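Local atomic coordinates of Lmo2812 protein (Listeria monocytogenes EGD-e, PDB entry 5ZQA), a protein that probably acts as a serine D-Ala-D-Ala carboxypeptidase of the penicillin-binding protein family, trimming the peptide stems of cell-wall peptidoglycan. Residues Thr68-Leu71 / Val72-Val76; Phe139-Glu142 / Met143-Ala147; Asn79-Ser82 / Trp83-Leu87. One frame throughout, in Å; residues are numbered along the deposited sequence.

Contact 1 of 3, residues Thr68-Leu71 / Val72-Val76; sequences TAFL and VLEAV. With MG (magnesium ion), chain B.
Phe70 and Glu74, one turn apart on helix 65-77, carry the side-chain part of this contact. The packing is between hydrocarbon and ring: Phe70 CE2 sits 3.5 Å from Glu74 CG, and the carboxylate plane is turned only 9° from the plane of the ring. Chi1 (-69°) sets Glu74 CG beside its backbone N and against Phe70 CE2; the bend at chi2 turns the carboxylate out to the metal. Thr188 of helix 175-188 touches both side chains, Leu185 packs on Phe70, and His189 meets the Phe70 ring edge-to-face.

The polar end is a metal ligand. Glu74 OE1 binds a magnesium ion at 2.1 Å, and four waters occupy further positions round the metal. One of them, 2.1 Å from the magnesium, also donates to Glu74 OE2 at 2.5 Å. Because OE2 also accepts from His189 NE2, its two partners and the metal on OE1 together fix the rotation of the carboxylate.

Routine helical bonds run beneath, from Val72 N to Thr68 O, Leu73 N to Ala69 O, Glu74 N to Phe70 O and Ala75 N to Leu71 O. The last is the longest, at 3.0 Å, though still fairly straight. Such i to i+4 pairing is that of a regular alpha helix, here largely buried, which starts at the predicted SxxK active-site motif of the S11 peptidases and offers a magnesium ligand near its other end.

Contact 2 of 3, residues Phe139-Glu142 / Met143-Ala147; sequences FPKE and MNNQA
Met143 lays its thioether beside the ring of Phe139, one helical turn earlier, in a Met-aromatic contact. Its sulfur SD is 4.5 Å from the centroid of the Phe139 ring and 56° off the ring normal, an oblique approach. The chain just before the sulfur is closer still, with Met143 CG 3.5 Å from Phe139 CE2. The Phe139 ring swings to the carbonyl side of its backbone, CG anti to N (chi1 -167°), while Met143 CG stays beside its own N (chi1 -63°), and these two different rotations bring the side chains together.

The backbone sets the spacing: Met143 N donates to Phe139 O at 2.9 Å, and the next bonds follow from Asn144 N to Pro140 O, Asn145 N to Lys141 O and Gln146 N to Glu142 O. On another face Lys141 and Asn145 run side by side, Lys141 CG lying 4.1 Å from Asn145 ND2. Asn144 is tied instead to the loop beyond its helix, its OD1 accepting from Phe158 N.

Helix 139-150 thus turns Phe139, Met143 and Gln146 toward helix 65-77, Phe139 also touches Leu134 of helix 124-135, and Met143 and Ala147 close against Phe158.

Contact 3 of 3, residues Asn79-Ser82 / Trp83-Leu87; sequences NELS and WDEKL
Ser82 and Glu85 are the two ends of a type I beta turn that carries the chain from the loop after helix 65-77 into strand 86-88. Its closing bond, Glu85 N to Ser82 O, is long at 3.3 Å; the N-H points well at the oxygen, yet the donor stands above the carbonyl plane, 63° out of it, and so misses the lone pairs.

Ser82, which loses more surface to the other segment than any residue here, is gripped a second time by the side chain of Glu85. That chain begins beside its own N (chi1 -64°), runs extended beyond CG and returns its carboxylate to the first residue of the turn, where Ser82 N donates to Glu85 OE2 at 3.0 Å. Backbone and side chain of Glu85 therefore hold both the N-H and the C=O of Ser82. The other carboxylate oxygen, OE1, makes a salt bridge with Arg133 NE of helix 124-135, which would favour the charged form of Glu85; Arg133 NH2 also binds Glu80 O.

Trp83, second in the turn, directs its indole off the turn toward the helices: it packs on Leu73 and Val76, meets the Tyr115 ring edge-to-face and forms a cation-pi contact with Arg112. Asp84, the third residue of the turn, brings OD1 within 3.3 Å of Ser82 CB.

Leu81 borders the carboxylate, its CD1 lying 3.6 Å from Glu85 OE2, while Ser82 N meets that same oxygen on the anti side, 28° out of the carboxylate plane.

How the contacts relate
Contact 1 lies between the other two and touches both, whereas contacts 2 and 3 come no nearer than about 9 Å between their closest atoms. Toward contact 2, Phe70 CE2 packs against Gln146 CD at 3.4 Å, and Leu71 CD1 on Phe139 CZ at 3.7 Å. Toward contact 3, a Schellman motif with Asn79 at C-prime ends helix 65-77, and Ala75 CB meets Leu81 CB at 3.6 Å. Magnesium lies near all three: the nearest side-chain atoms of Gln146 and Trp83 are about 6 and 7 Å from a bound ion. Besides the ion on Glu74, another lies about 4 Å from the Leu73 side chain, as does the side chain of its ligand Glu191, about 6 Å from that of Trp83. The Met143 side chain is about 7 Å from that of Lys65, the predicted proton acceptor.

Contact 1 of 3, residues Thr68-Leu71 / Val72-Val76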
ATOM      1  N   THR A  68      -2.370  -5.540   5.101  1.00  8.76           N
ATOM      2  CA  THR A  68      -1.947  -6.934   5.064  1.00  7.95           C
ATOM      3  C   THR A  68      -0.450  -7.050   5.380  1.00  8.57           C
ATOM      4  O   THR A  68      -0.063  -7.918   6.156  1.00  8.65           O
ATOM      5  CB  THR A  68      -2.285  -7.569   3.707  1.00  7.17           C
ATOM      6  OG1 THR A  68      -3.692  -7.393   3.482  1.00  9.44           O
ATOM      7  CG2 THR A  68      -1.951  -9.078   3.668  1.00  9.10           C
ATOM      8  N   ALA A  69       0.372  -6.166   4.806  1.00  8.05           N
ATOM      9  CA  ALA A  69       1.808  -6.145   5.111  1.00  7.62           C
ATOM     10  C   ALA A  69       2.043  -5.947   6.606  1.00  8.08           C
ATOM     11  O   ALA A  69       2.865  -6.653   7.206  1.00  8.78           O
ATOM     12  CB  ALA A  69       2.520  -5.049   4.304  1.00 10.38           C
ATOM     13  N   PHE A  70       1.332  -4.994   7.206  1.00  8.65           N
ATOM     14  CA  PHE A  70       1.469  -4.731   8.639  1.00  8.18           C
ATOM     15  C   PHE A  70       1.216  -5.993   9.450  1.00  8.78           C
ATOM     16  O   PHE A  70       1.996  -6.335  10.342  1.00  8.56           O
ATOM     17  CB  PHE A  70       0.512  -3.612   9.089  1.00  9.44           C
ATOM     18  CG  PHE A  70       0.706  -3.196  10.520  1.00 11.14           C
ATOM     19  CD1 PHE A  70       1.670  -2.266  10.857  1.00 16.58           C
ATOM     20  CD2 PHE A  70      -0.047  -3.768  11.535  1.00 14.40           C
ATOM     21  CE1 PHE A  70       1.861  -1.885  12.179  1.00 17.63           C
ATOM     22  CE2 PHE A  70       0.142  -3.393  12.849  1.00 17.22           C
ATOM     23  CZ  PHE A  70       1.100  -2.450  13.166  1.00 18.63           C
ATOM     24  N   LEU A  71       0.148  -6.703   9.111  1.00  7.51           N
ATOM     25  CA  LEU A  71      -0.216  -7.899   9.851  1.00  7.73           C
ATOM     26  C   LEU A  71       0.751  -9.076   9.622  1.00  8.76           C
ATOM     27  O   LEU A  71       1.001  -9.861  10.546  1.00 10.07           O
ATOM     28  CB  LEU A  71      -1.659  -8.293   9.512  1.00  9.31           C
ATOM     29  CG  LEU A  71      -2.654  -7.312  10.143  1.00  9.67           C
ATOM     30  CD1 LEU A  71      -4.070  -7.563   9.637  1.00 13.50           C
ATOM     31  CD2 LEU A  71      -2.622  -7.381  11.670  1.00 12.93           C
ATOM     32  N   VAL A  72       1.308  -9.190   8.420  1.00  7.24           N
ATOM     33  CA  VAL A  72       2.357 -10.168   8.154  1.00  8.26           C
ATOM     34  C   VAL A  72       3.584  -9.885   9.004  1.00  8.63           C
ATOM     35  O   VAL A  72       4.122 -10.785   9.658  1.00  8.88           O
ATOM     36  CB  VAL A  72       2.738 -10.171   6.663  1.00  7.30           C
ATOM     37  CG1 VAL A  72       4.022 -10.943   6.428  1.00 10.47           C
ATOM     38  CG2 VAL A  72       1.582 -10.752   5.840  1.00  9.88           C
ATOM     39  N   LEU A  73       3.995  -8.622   9.028  1.00  6.99           N
ATOM     40  CA  LEU A  73       5.195  -8.226   9.764  1.00  7.64           C
ATOM     41  C   LEU A  73       4.997  -8.389  11.281  1.00  9.24           C
ATOM     42  O   LEU A  73       5.920  -8.831  11.988  1.00  9.62           O
ATOM     43  CB  LEU A  73       5.572  -6.792   9.405  1.00  7.99           C
ATOM     44  CG  LEU A  73       6.040  -6.665   7.953  1.00  8.51           C
ATOM     45  CD1 LEU A  73       6.113  -5.208   7.532  1.00 12.29           C
ATOM     46  CD2 LEU A  73       7.385  -7.344   7.753  1.00 11.14           C
ATOM     47  N   GLU A  74       3.799  -8.069  11.777  1.00  7.41           N
ATOM     48  CA  GLU A  74       3.461  -8.334  13.183  1.00  8.53           C
ATOM     49  C   GLU A  74       3.573  -9.829  13.504  1.00 10.25           C
ATOM     50  O   GLU A  74       4.162 -10.221  14.512  1.00 10.94           O
ATOM     51  CB  GLU A  74       2.040  -7.851  13.512  1.00 10.59           C
ATOM     52  CG  GLU A  74       1.867  -6.340  13.506  1.00 11.94           C
ATOM     53  CD  GLU A  74       2.462  -5.697  14.740  1.00 15.77           C
ATOM     54  OE1 GLU A  74       1.900  -5.898  15.841  1.00 17.66           O
ATOM     55  OE2 GLU A  74       3.506  -5.019  14.620  1.00 14.77           O
ATOM     56  N   ALA A  75       3.028 -10.662  12.627  1.00  9.44           N
ATOM     57  CA  ALA A  75       3.030 -12.110  12.846  1.00 11.50           C
ATOM     58  C   ALA A  75       4.447 -12.651  12.928  1.00 12.11           C
ATOM     59  O   ALA A  75       4.752 -13.489  13.785  1.00 11.29           O
ATOM     60  CB  ALA A  75       2.254 -12.821  11.740  1.00 11.03           C
ATOM     61  N   VAL A  76       5.331 -12.168  12.067  1.00  9.26           N
ATOM     62  CA  VAL A  76       6.701 -12.653  12.131  1.00 10.53           C
ATOM     63  C   VAL A  76       7.363 -12.204  13.442  1.00 12.05           C
ATOM     64  O   VAL A  76       8.025 -13.002  14.099  1.00 12.34           O
ATOM     65  CB  VAL A  76       7.526 -12.194  10.925  1.00 12.21           C
ATOM     66  CG1 VAL A  76       8.990 -12.639  11.081  1.00 15.94           C
ATOM     67  CG2 VAL A  76       6.914 -12.750   9.627  1.00 10.89           C
TER
HETATM   68 MG    MG B 301       2.758  -5.667  17.791  1.00 22.27          MG
HETATM   69  O   HOH W   1       3.915  -4.114  16.946  1.00 23.19           O
HETATM   70  O   HOH W   2       4.324  -7.047  17.317  1.00 23.80           O
HETATM   71  O   HOH W   3       1.092  -4.475  18.132  1.00 27.67           O
HETATM   72  O   HOH W   4       1.740  -7.171  18.532  1.00 22.88           O

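Contact 2 of 3, residues Phe139-Glu142 / Met143-Ala147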
ATOM      1  N   PHE A 139      -9.841 -12.973   7.877  1.00 13.15           N
ATOM      2  CA  PHE A 139      -8.784 -11.963   7.803  1.00 12.17           C
ATOM      3  C   PHE A 139      -9.289 -10.514   7.676  1.00 11.25           C
ATOM      4  O   PHE A 139      -8.724  -9.629   8.320  1.00 11.13           O
ATOM      5  CB  PHE A 139      -7.820 -12.265   6.658  1.00 10.99           C
ATOM      6  CG  PHE A 139      -6.555 -11.451   6.719  1.00  9.03           C
ATOM      7  CD1 PHE A 139      -5.620 -11.665   7.723  1.00 11.15           C
ATOM      8  CD2 PHE A 139      -6.312 -10.462   5.779  1.00 11.29           C
ATOM      9  CE1 PHE A 139      -4.452 -10.911   7.787  1.00 12.38           C
ATOM     10  CE2 PHE A 139      -5.139  -9.708   5.832  1.00 10.11           C
ATOM     11  CZ  PHE A 139      -4.214  -9.930   6.834  1.00 11.47           C
ATOM     12  N   PRO A 140     -10.345 -10.251   6.878  1.00 10.17           N
ATOM     13  CA  PRO A 140     -10.819  -8.857   6.835  1.00 12.58           C
ATOM     14  C   PRO A 140     -11.219  -8.317   8.207  1.00 12.93           C
ATOM     15  O   PRO A 140     -10.983  -7.143   8.498  1.00 12.40           O
ATOM     16  CB  PRO A 140     -12.029  -8.932   5.904  1.00 13.17           C
ATOM     17  CG  PRO A 140     -11.696 -10.069   4.986  1.00 14.45           C
ATOM     18  CD  PRO A 140     -11.010 -11.081   5.855  1.00 13.88           C
ATOM     19  N   LYS A 141     -11.798  -9.164   9.049  1.00 14.33           N
ATOM     20  CA  LYS A 141     -12.140  -8.742  10.407  1.00 14.59           C
ATOM     21  C   LYS A 141     -10.880  -8.360  11.183  1.00 12.27           C
ATOM     22  O   LYS A 141     -10.871  -7.380  11.927  1.00 13.96           O
ATOM     23  CB  LYS A 141     -12.911  -9.850  11.135  1.00 18.66           C
ATOM     24  CG  LYS A 141     -13.320  -9.517  12.571  1.00 25.97           C
ATOM     25  CD  LYS A 141     -14.673 -10.145  12.915  1.00 30.63           C
ATOM     26  CE  LYS A 141     -14.733 -11.603  12.474  1.00 28.96           C
ATOM     27  NZ  LYS A 141     -16.048 -12.251  12.750  1.00 30.61           N
ATOM     28  N   GLU A 142      -9.800  -9.107  10.988  1.00 12.14           N
ATOM     29  CA  GLU A 142      -8.544  -8.777  11.652  1.00 13.41           C
ATOM     30  C   GLU A 142      -7.934  -7.491  11.101  1.00 12.34           C
ATOM     31  O   GLU A 142      -7.356  -6.713  11.856  1.00 12.52           O
ATOM     32  CB  GLU A 142      -7.556  -9.932  11.527  1.00 17.45           C
ATOM     33  CG  GLU A 142      -7.956 -11.155  12.345  1.00 24.31           C
ATOM     34  CD  GLU A 142      -8.013 -10.871  13.842  1.00 30.93           C
ATOM     35  OE1 GLU A 142      -7.343  -9.919  14.303  1.00 29.15           O
ATOM     36  OE2 GLU A 142      -8.732 -11.600  14.560  1.00 36.47           O
ATOM     37  N   MET A 143      -8.084  -7.254   9.801  1.00 10.72           N
ATOM     38  CA  MET A 143      -7.632  -5.993   9.216  1.00  9.78           C
ATOM     39  C   MET A 143      -8.355  -4.816   9.862  1.00 10.37           C
ATOM     40  O   MET A 143      -7.741  -3.815  10.214  1.00  9.89           O
ATOM     41  CB  MET A 143      -7.869  -5.972   7.697  1.00  8.14           C
ATOM     42  CG  MET A 143      -7.096  -7.014   6.915  1.00 10.32           C
ATOM     43  SD  MET A 143      -7.547  -7.022   5.161  1.00  9.19           S
ATOM     44  CE  MET A 143      -6.556  -5.658   4.532  1.00 10.70           C
ATOM     45  N   ASN A 144      -9.673  -4.935  10.011  1.00  9.32           N
ATOM     46  CA  ASN A 144     -10.447  -3.846  10.601  1.00  9.19           C
ATOM     47  C   ASN A 144     -10.203  -3.724  12.110  1.00 10.63           C
ATOM     48  O   ASN A 144     -10.199  -2.613  12.659  1.00 10.53           O
ATOM     49  CB  ASN A 144     -11.919  -4.053  10.277  1.00 10.89           C
ATOM     50  CG  ASN A 144     -12.207  -3.799   8.824  1.00 11.01           C
ATOM     51  OD1 ASN A 144     -11.779  -2.787   8.286  1.00 12.46           O
ATOM     52  ND2 ASN A 144     -12.898  -4.727   8.169  1.00 13.33           N
ATOM     53  N   ASN A 145      -9.959  -4.854  12.771  1.00 10.32           N
ATOM     54  CA  ASN A 145      -9.569  -4.806  14.176  1.00 11.44           C
ATOM     55  C   ASN A 145      -8.273  -4.040  14.365  1.00 11.70           C
ATOM     56  O   ASN A 145      -8.145  -3.244  15.293  1.00 15.00           O
ATOM     57  CB  ASN A 145      -9.425  -6.215  14.746  1.00 12.61           C
ATOM     58  CG  ASN A 145     -10.755  -6.830  15.108  1.00 22.19           C
ATOM     59  OD1 ASN A 145     -11.782  -6.148  15.135  1.00 26.77           O
ATOM     60  ND2 ASN A 145     -10.744  -8.121  15.413  1.00 23.78           N
ATOM     61  N   GLN A 146      -7.311  -4.268  13.480  1.00 11.20           N
ATOM     62  CA  GLN A 146      -6.032  -3.578  13.574  1.00 10.45           C
ATOM     63  C   GLN A 146      -6.193  -2.097  13.259  1.00 11.54           C
ATOM     64  O   GLN A 146      -5.537  -1.265  13.880  1.00 14.46           O
ATOM     65  CB  GLN A 146      -4.993  -4.211  12.638  1.00 12.06           C
ATOM     66  CG  GLN A 146      -3.606  -3.581  12.767  1.00 12.65           C
ATOM     67  CD  GLN A 146      -3.004  -3.748  14.160  1.00 17.08           C
ATOM     68  OE1 GLN A 146      -2.657  -2.767  14.820  1.00 21.98           O
ATOM     69  NE2 GLN A 146      -2.863  -4.990  14.602  1.00 16.59           N
ATOM     70  N   ALA A 147      -7.075  -1.777  12.312  1.00 10.40           N
ATOM     71  CA  ALA A 147      -7.356  -0.390  11.970  1.00 13.05           C
ATOM     72  C   ALA A 147      -7.823   0.347  13.218  1.00 14.31           C
ATOM     73  O   ALA A 147      -7.331   1.432  13.532  1.00 13.81           O
ATOM     74  CB  ALA A 147      -8.407  -0.300  10.855  1.00 12.98           C
TER

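Contact 3 of 3, residues Asn79-Ser82 / Trp83-Leu87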
ATOM      1  N   ASN A  79       6.331 -14.260  16.464  1.00 12.82           N
ATOM      2  CA  ASN A  79       6.673 -15.682  16.416  1.00 14.17           C
ATOM      3  C   ASN A  79       5.481 -16.535  15.969  1.00 15.86           C
ATOM      4  O   ASN A  79       5.321 -17.684  16.396  1.00 18.75           O
ATOM      5  CB  ASN A  79       7.201 -16.131  17.789  1.00 15.96           C
ATOM      6  CG  ASN A  79       8.090 -17.365  17.712  1.00 20.93           C
ATOM      7  OD1 ASN A  79       8.625 -17.696  16.658  1.00 20.60           O
ATOM      8  ND2 ASN A  79       8.252 -18.046  18.845  1.00 27.43           N
ATOM      9  N   GLU A  80       4.665 -15.978  15.079  1.00 13.08           N
ATOM     10  CA  GLU A  80       3.438 -16.624  14.628  1.00 13.89           C
ATOM     11  C   GLU A  80       3.483 -16.978  13.143  1.00 15.21           C
ATOM     12  O   GLU A  80       2.527 -17.537  12.608  1.00 17.40           O
ATOM     13  CB  GLU A  80       2.225 -15.719  14.888  1.00 15.58           C
ATOM     14  CG  GLU A  80       1.928 -15.474  16.358  1.00 18.92           C
ATOM     15  CD  GLU A  80       1.018 -14.275  16.602  1.00 24.03           C
ATOM     16  OE1 GLU A  80       0.720 -13.522  15.645  1.00 24.87           O
ATOM     17  OE2 GLU A  80       0.608 -14.082  17.768  1.00 27.87           O
ATOM     18  N   LEU A  81       4.583 -16.620  12.485  1.00 12.44           N
ATOM     19  CA  LEU A  81       4.736 -16.788  11.042  1.00 12.71           C
ATOM     20  C   LEU A  81       6.220 -16.796  10.719  1.00 12.27           C
ATOM     21  O   LEU A  81       6.978 -16.014  11.292  1.00 14.18           O
ATOM     22  CB  LEU A  81       4.022 -15.661  10.286  1.00 11.26           C
ATOM     23  CG  LEU A  81       4.019 -15.686   8.752  1.00 11.81           C
ATOM     24  CD1 LEU A  81       3.100 -16.768   8.217  1.00 11.97           C
ATOM     25  CD2 LEU A  81       3.618 -14.322   8.194  1.00 13.36           C
ATOM     26  N   SER A  82       6.642 -17.688   9.824  1.00 12.83           N
ATOM     27  CA  SER A  82       8.032 -17.732   9.393  1.00 14.50           C
ATOM     28  C   SER A  82       8.161 -17.340   7.929  1.00 13.44           C
ATOM     29  O   SER A  82       7.308 -17.678   7.113  1.00 11.90           O
ATOM     30  CB  SER A  82       8.615 -19.128   9.614  1.00 17.70           C
ATOM     31  OG  SER A  82       8.680 -19.419  10.999  1.00 27.16           O
ATOM     32  N   TRP A  83       9.232 -16.619   7.602  1.00 13.16           N
ATOM     33  CA  TRP A  83       9.454 -16.172   6.238  1.00 11.80           C
ATOM     34  C   TRP A  83       9.632 -17.334   5.250  1.00 12.37           C
ATOM     35  O   TRP A  83       9.412 -17.159   4.048  1.00 13.27           O
ATOM     36  CB  TRP A  83      10.680 -15.260   6.174  1.00 12.63           C
ATOM     37  CG  TRP A  83      10.488 -13.887   6.756  1.00 12.00           C
ATOM     38  CD1 TRP A  83      11.162 -13.347   7.813  1.00 12.50           C
ATOM     39  CD2 TRP A  83       9.583 -12.877   6.302  1.00 10.15           C
ATOM     40  NE1 TRP A  83      10.737 -12.060   8.044  1.00 12.64           N
ATOM     41  CE2 TRP A  83       9.763 -11.749   7.130  1.00 10.26           C
ATOM     42  CE3 TRP A  83       8.640 -12.811   5.276  1.00 11.20           C
ATOM     43  CZ2 TRP A  83       9.031 -10.577   6.969  1.00 12.16           C
ATOM     44  CZ3 TRP A  83       7.915 -11.642   5.116  1.00 12.69           C
ATOM     45  CH2 TRP A  83       8.118 -10.538   5.956  1.00 11.12           C
ATOM     46  N   ASP A  84      10.023 -18.509   5.744  1.00 12.84           N
ATOM     47  CA  ASP A  84      10.289 -19.629   4.841  1.00 15.66           C
ATOM     48  C   ASP A  84       9.122 -20.607   4.704  1.00 14.18           C
ATOM     49  O   ASP A  84       9.260 -21.630   4.032  1.00 15.19           O
ATOM     50  CB  ASP A  84      11.536 -20.398   5.297  1.00 16.80           C
ATOM     51  CG  ASP A  84      11.318 -21.141   6.598  1.00 22.88           C
ATOM     52  OD1 ASP A  84      10.482 -20.696   7.410  1.00 22.89           O
ATOM     53  OD2 ASP A  84      11.996 -22.175   6.808  1.00 28.35           O
ATOM     54  N   GLU A  85       7.985 -20.325   5.333  1.00 11.38           N
ATOM     55  CA  GLU A  85       6.805 -21.151   5.090  1.00 13.50           C
ATOM     56  C   GLU A  85       6.447 -21.075   3.617  1.00 13.55           C
ATOM     57  O   GLU A  85       6.545 -20.007   3.013  1.00 14.43           O
ATOM     58  CB  GLU A  85       5.618 -20.700   5.933  1.00 12.50           C
ATOM     59  CG  GLU A  85       5.824 -20.834   7.423  1.00 12.71           C
ATOM     60  CD  GLU A  85       4.568 -20.501   8.191  1.00 14.67           C
ATOM     61  OE1 GLU A  85       3.474 -20.885   7.722  1.00 16.64           O
ATOM     62  OE2 GLU A  85       4.678 -19.852   9.248  1.00 15.30           O
ATOM     63  N   LYS A  86       6.025 -22.200   3.045  1.00 11.97           N
ATOM     64  CA  LYS A  86       5.651 -22.256   1.633  1.00 11.94           C
ATOM     65  C   LYS A  86       4.143 -22.372   1.526  1.00 12.80           C
ATOM     66  O   LYS A  86       3.527 -23.274   2.108  1.00 12.87           O
ATOM     67  CB  LYS A  86       6.333 -23.432   0.925  1.00 13.44           C
ATOM     68  CG  LYS A  86       7.852 -23.355   0.951  1.00 14.80           C
ATOM     69  CD  LYS A  86       8.358 -22.423  -0.134  1.00 16.45           C
ATOM     70  CE  LYS A  86       9.840 -22.108   0.040  1.00 21.39           C
ATOM     71  NZ  LYS A  86      10.693 -23.330   0.030  1.00 21.74           N
ATOM     72  N   LEU A  87       3.539 -21.444   0.787  1.00 10.91           N
ATOM     73  CA  LEU A  87       2.096 -21.396   0.691  1.00 12.09           C
ATOM     74  C   LEU A  87       1.662 -21.510  -0.758  1.00 13.09           C
ATOM     75  O   LEU A  87       2.420 -21.160  -1.663  1.00 11.94           O
ATOM     76  CB  LEU A  87       1.567 -20.098   1.291  1.00 11.50           C
ATOM     77  CG  LEU A  87       2.020 -19.793   2.706  1.00 11.83           C
ATOM     78  CD1 LEU A  87       1.462 -18.431   3.093  1.00 13.65           C
ATOM     79  CD2 LEU A  87       1.551 -20.872   3.667  1.00 12.83           C
TER